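Local coordinates for protein CT_858 (Chlamydia trachomatis, PDB 3DOR) that is a secreted chlamydial protease, CPAF, dimeric in its mature form and probably a serine-type endopeptidase of the S41 peptidase family, at residues 389-394 with 406-411; 382-387 with 395-400. All blocks are in the same frame, centred on the assembly; numbering follows the deposited sequence.

Contact 1 (389-394 with 406-411)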
loop_
_atom_site.group_PDB
_atom_site.type_symbol
_atom_site.label_atom_id
_atom_site.label_comp_id
_atom_site.label_asym_id
_atom_site.label_seq_id
_atom_site.Cartn_x
_atom_site.Cartn_y
_atom_site.Cartn_z
ATOM N N ASP B 389 -13.388 27.230 10.747
ATOM C CA ASP B 389 -13.831 27.895 11.974
ATOM C C ASP B 389 -15.298 27.604 12.278
ATOM O O ASP B 389 -15.822 28.072 13.287
ATOM C CB ASP B 389 -13.681 29.423 11.873
ATOM C CG ASP B 389 -12.496 29.849 11.037
ATOM O OD1 ASP B 389 -11.374 29.364 11.296
ATOM O OD2 ASP B 389 -12.691 30.684 10.123
ATOM N N THR B 390 -15.962 26.849 11.408
ATOM C CA THR B 390 -17.378 26.539 11.612
ATOM C C THR B 390 -17.713 25.078 11.319
ATOM O O THR B 390 -16.908 24.341 10.732
ATOM C CB THR B 390 -18.266 27.398 10.700
ATOM O OG1 THR B 390 -18.125 26.948 9.347
ATOM C CG2 THR B 390 -17.852 28.867 10.770
ATOM N N ASN B 391 -18.917 24.670 11.718
ATOM C CA ASN B 391 -19.365 23.311 11.481
ATOM C C ASN B 391 -19.442 23.005 9.991
ATOM O O ASN B 391 -18.933 21.981 9.539
ATOM C CB ASN B 391 -20.737 23.066 12.116
ATOM C CG ASN B 391 -20.689 23.064 13.630
ATOM O OD1 ASN B 391 -19.755 22.531 14.232
ATOM N ND2 ASN B 391 -21.706 23.648 14.256
ATOM N N VAL B 392 -20.085 23.885 9.225
ATOM C CA VAL B 392 -20.219 23.659 7.787
ATOM C C VAL B 392 -18.838 23.514 7.161
ATOM O O VAL B 392 -18.630 22.693 6.270
ATOM C CB VAL B 392 -20.971 24.819 7.090
ATOM C CG1 VAL B 392 -21.128 24.515 5.608
ATOM C CG2 VAL B 392 -22.335 25.015 7.726
ATOM N N GLU B 393 -17.896 24.318 7.637
ATOM C CA GLU B 393 -16.522 24.280 7.145
ATOM C C GLU B 393 -15.901 22.915 7.439
ATOM O O GLU B 393 -15.231 22.326 6.597
ATOM C CB GLU B 393 -15.706 25.378 7.825
ATOM C CG GLU B 393 -15.131 26.401 6.873
ATOM C CD GLU B 393 -15.316 27.820 7.367
ATOM O OE1 GLU B 393 -15.975 28.604 6.653
ATOM O OE2 GLU B 393 -14.812 28.157 8.461
ATOM N N SER B 394 -16.136 22.416 8.646
ATOM C CA SER B 394 -15.619 21.118 9.051
ATOM C C SER B 394 -16.178 20.019 8.146
ATOM O O SER B 394 -15.438 19.172 7.646
ATOM C CB SER B 394 -16.006 20.837 10.502
ATOM O OG SER B 394 -15.506 21.851 11.355
ATOM N N THR B 406 -19.923 11.488 13.453
ATOM C CA THR B 406 -20.396 12.807 13.048
ATOM C C THR B 406 -19.319 13.885 13.084
ATOM O O THR B 406 -18.655 14.069 14.105
ATOM C CB THR B 406 -21.579 13.254 13.933
ATOM O OG1 THR B 406 -22.607 12.248 13.909
ATOM C CG2 THR B 406 -22.145 14.580 13.421
ATOM N N VAL B 407 -19.149 14.597 11.970
ATOM C CA VAL B 407 -18.148 15.658 11.894
ATOM C C VAL B 407 -18.681 16.976 12.452
ATOM O O VAL B 407 -19.791 17.407 12.130
ATOM C CB VAL B 407 -17.634 15.863 10.446
ATOM C CG1 VAL B 407 -16.811 17.153 10.344
ATOM C CG2 VAL B 407 -16.765 14.666 10.044
ATOM N N ASP B 408 -17.849 17.599 13.280
ATOM C CA ASP B 408 -18.148 18.846 13.982
ATOM C C ASP B 408 -16.959 19.792 13.937
ATOM O O ASP B 408 -15.897 19.434 13.453
ATOM C CB ASP B 408 -18.406 18.528 15.459
ATOM C CG ASP B 408 -19.753 18.960 15.905
ATOM O OD1 ASP B 408 -20.086 18.744 17.090
ATOM O OD2 ASP B 408 -20.482 19.520 15.061
ATOM N N LEU B 409 -17.144 20.993 14.474
ATOM C CA LEU B 409 -16.050 21.947 14.562
ATOM C C LEU B 409 -15.180 21.331 15.668
ATOM O O LEU B 409 -13.952 21.405 15.640
ATOM C CB LEU B 409 -16.559 23.318 15.018
ATOM C CG LEU B 409 -15.987 24.591 14.373
ATOM C CD1 LEU B 409 -16.168 25.741 15.353
ATOM C CD2 LEU B 409 -14.513 24.429 14.016
ATOM N N GLN B 410 -15.848 20.715 16.639
ATOM C CA GLN B 410 -15.176 20.058 17.757
ATOM C C GLN B 410 -14.220 19.005 17.214
ATOM O O GLN B 410 -13.097 18.854 17.692
ATOM C CB GLN B 410 -16.205 19.397 18.683
ATOM C CG GLN B 410 -15.595 18.568 19.818
ATOM C CD GLN B 410 -14.554 19.339 20.629
ATOM O OE1 GLN B 410 -13.439 19.601 20.157
ATOM N NE2 GLN B 410 -14.915 19.709 21.853
ATOM N N VAL B 411 -14.679 18.287 16.198
ATOM C CA VAL B 411 -13.875 17.258 15.568
ATOM C C VAL B 411 -12.684 17.906 14.868
ATOM O O VAL B 411 -11.549 17.436 15.006
ATOM C CB VAL B 411 -14.727 16.439 14.568
ATOM C CG1 VAL B 411 -13.842 15.562 13.703
ATOM C CG2 VAL B 411 -15.728 15.576 15.344
HETATM O O HOH W 1 -18.925 21.668 17.170
#
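L409 lays its branched end over the backbone that leads into helix 391-398: its CG comes within 3.5 Å of T390 C, and its CD1 packs tightly against D389 O at 3.1 Å. D408 stands at the N-cap position of helix 409-428, yet its side chain makes no capping bond. L409 N donates to N391 OD1 (3.0 Å), lying in the amide's carbonyl plane, though the N-H...O angle is only 138°. N391 has its CG beside its own backbone N (chi1 -69°), which brings OD1 across to L409. N391 OD1 also accepts from a water that itself accepts from Q410 N. N391 and D408 lie side by side, pointing the same way, planes 18° apart, with the acceptors N391 OD1 and D408 OD2 unbonded at 3.2 Å. T390 opens the other helix, with OG1 capping E393 N. Its carbonyl O is gripped from opposite faces by S394 N and S394 OG, the hydroxyl 2.9 Å away and above the carbonyl plane, which fixes OG next to L409 CA. S394 CB also meets V407 CG1 at 3.8 Å. The two helix starts thus abut beside strands 401-402 and 405-406, where V407 and V411 pack on M402.

Contact 2 (382-387 with 395-400)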
loop_
_atom_site.group_PDB
_atom_site.type_symbol
_atom_site.label_atom_id
_atom_site.label_comp_id
_atom_site.label_asym_id
_atom_site.label_seq_id
_atom_site.Cartn_x
_atom_site.Cartn_y
_atom_site.Cartn_z
ATOM N N LEU B 382 -3.100 19.833 9.883
ATOM C CA LEU B 382 -3.117 21.265 10.130
ATOM C C LEU B 382 -3.350 22.096 8.872
ATOM O O LEU B 382 -4.130 23.039 8.902
ATOM C CB LEU B 382 -1.831 21.700 10.842
ATOM C CG LEU B 382 -1.765 21.297 12.328
ATOM C CD1 LEU B 382 -0.347 21.455 12.861
ATOM C CD2 LEU B 382 -2.733 22.152 13.135
ATOM N N THR B 383 -2.702 21.754 7.763
ATOM C CA THR B 383 -2.927 22.533 6.551
ATOM C C THR B 383 -4.354 22.281 6.069
ATOM O O THR B 383 -5.038 23.194 5.620
ATOM C CB THR B 383 -1.926 22.173 5.426
ATOM O OG1 THR B 383 -2.196 20.857 4.935
ATOM C CG2 THR B 383 -0.508 22.226 5.943
ATOM N N LEU B 384 -4.809 21.040 6.197
ATOM C CA LEU B 384 -6.154 20.670 5.771
ATOM C C LEU B 384 -7.245 21.476 6.489
ATOM O O LEU B 384 -8.227 21.895 5.879
ATOM C CB LEU B 384 -6.380 19.177 6.034
ATOM C CG LEU B 384 -7.540 18.445 5.357
ATOM C CD1 LEU B 384 -7.588 17.026 5.889
ATOM C CD2 LEU B 384 -8.861 19.132 5.627
ATOM N N LEU B 385 -7.069 21.692 7.786
ATOM C CA LEU B 385 -8.065 22.401 8.581
ATOM C C LEU B 385 -7.668 23.824 8.909
ATOM O O LEU B 385 -8.296 24.475 9.742
ATOM C CB LEU B 385 -8.316 21.636 9.881
ATOM C CG LEU B 385 -8.644 20.153 9.680
ATOM C CD1 LEU B 385 -8.662 19.433 11.030
ATOM C CD2 LEU B 385 -9.987 20.034 8.954
ATOM N N GLU B 386 -6.624 24.302 8.251
ATOM C CA GLU B 386 -6.120 25.645 8.477
ATOM C C GLU B 386 -7.214 26.704 8.641
ATOM O O GLU B 386 -7.233 27.428 9.639
ATOM C CB GLU B 386 -5.194 26.034 7.329
ATOM C CG GLU B 386 -4.310 27.231 7.622
ATOM C CD GLU B 386 -3.372 27.543 6.475
ATOM O OE1 GLU B 386 -2.654 26.619 6.030
ATOM O OE2 GLU B 386 -3.353 28.711 6.022
ATOM N N ASN B 387 -8.133 26.783 7.682
ATOM C CA ASN B 387 -9.184 27.794 7.746
ATOM C C ASN B 387 -10.590 27.317 8.092
ATOM O O ASN B 387 -11.579 27.852 7.578
ATOM C CB ASN B 387 -9.223 28.571 6.430
ATOM C CG ASN B 387 -7.929 29.310 6.159
ATOM O OD1 ASN B 387 -7.297 29.110 5.126
ATOM N ND2 ASN B 387 -7.525 30.167 7.094
ATOM N N ARG B 395 -17.487 20.038 7.934
ATOM C CA ARG B 395 -18.115 19.029 7.090
ATOM C C ARG B 395 -17.589 19.072 5.665
ATOM O O ARG B 395 -17.471 18.035 5.009
ATOM C CB ARG B 395 -19.633 19.196 7.096
ATOM C CG ARG B 395 -20.315 18.568 8.297
ATOM C CD ARG B 395 -21.806 18.841 8.271
ATOM N NE ARG B 395 -22.172 19.847 9.257
ATOM C CZ ARG B 395 -22.914 20.915 8.999
ATOM N NH1 ARG B 395 -23.377 21.124 7.774
ATOM N NH2 ARG B 395 -23.188 21.776 9.971
ATOM N N LEU B 396 -17.268 20.265 5.180
ATOM C CA LEU B 396 -16.737 20.391 3.825
ATOM C C LEU B 396 -15.329 19.800 3.728
ATOM O O LEU B 396 -14.993 19.103 2.765
ATOM C CB LEU B 396 -16.704 21.862 3.395
ATOM C CG LEU B 396 -16.012 22.140 2.055
ATOM C CD1 LEU B 396 -16.587 21.231 0.972
ATOM C CD2 LEU B 396 -16.192 23.605 1.674
ATOM N N ALA B 397 -14.506 20.073 4.729
ATOM C CA ALA B 397 -13.138 19.576 4.731
ATOM C C ALA B 397 -13.000 18.082 5.054
ATOM O O ALA B 397 -12.164 17.383 4.474
ATOM C CB ALA B 397 -12.304 20.394 5.720
ATOM N N LEU B 398 -13.838 17.596 5.962
ATOM C CA LEU B 398 -13.759 16.211 6.408
ATOM C C LEU B 398 -14.863 15.274 5.940
ATOM O O LEU B 398 -14.691 14.054 5.953
ATOM C CB LEU B 398 -13.707 16.205 7.937
ATOM C CG LEU B 398 -12.518 16.969 8.509
ATOM C CD1 LEU B 398 -12.718 17.259 9.992
ATOM C CD2 LEU B 398 -11.264 16.152 8.271
ATOM N N GLY B 399 -15.988 15.844 5.517
ATOM C CA GLY B 399 -17.120 15.037 5.091
ATOM C C GLY B 399 -18.138 15.133 6.214
ATOM O O GLY B 399 -17.792 15.588 7.307
ATOM N N ASP B 400 -19.380 14.725 5.970
ATOM C CA ASP B 400 -20.402 14.805 7.008
ATOM C C ASP B 400 -20.088 13.889 8.186
ATOM O O ASP B 400 -20.528 14.139 9.305
ATOM C CB ASP B 400 -21.787 14.472 6.441
ATOM C CG ASP B 400 -22.302 15.541 5.470
ATOM O OD1 ASP B 400 -21.870 16.712 5.569
ATOM O OD2 ASP B 400 -23.157 15.208 4.620
#
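L385 and L398 cross at about a right angle, and the CD2 methyl of L385 is what meets segment 395-400. It faces the fork of L398: 4.0 Å from the methine CG, a similar distance from CD1 and barely farther from CD2, so a single methyl is seated against the whole branch point. Both leucines carry CG beside the backbone N (chi1 -52° for L385), a choice that carries their ends towards each other although neither CB starts out pointing that way. L384 behaves differently. Its CB already points at the opposite helix, and with CG anti to the backbone N (chi1 -164°) the chain extends until CD2 touches A397 CB at 3.7 Å. That small methyl also lies 4.0 Å from L385 CD2, so two consecutive leucines converge on one alanine. The setting is a helix-loop-helix turn: L385 is the first residue to leave helical phi/psi after helix 372-384, a short connection leads to helix 391-398, and the last turn of that helix packs back against L384 and L385, with V388 of the loop also on A397. No hydrogen bond crosses the interface, and the touching side chains are all apolar. Helix 409-428 lies against L385 and L398, both of which rest on L415, and L385 reaches K416 as well. Just beyond L398 the helix stops at G399, whose N still bonds to R395 O at 2.7 Å while a positive phi of 105° turns the chain away.

Helix 391-398 is common to both contacts, a worked case of one short helix anchored at its two ends. Contact 1 holds its start and is the larger and more polar, with a hydrogen bond, a water bridge and a leucine laid on backbone; contact 2 holds its last turn by apolar packing without hydrogen bonds. Neither is deep core: the centre of each lies about 32 Å from the centre of the chain, with S394 and V407 buried in the first and L385 in the second. Their centres lie 8 Å apart, and they meet where V407 N probably bonds to D400 O. Helix 409-428 is a partner in contact 1, through L409, and lies against contact 2 through L415.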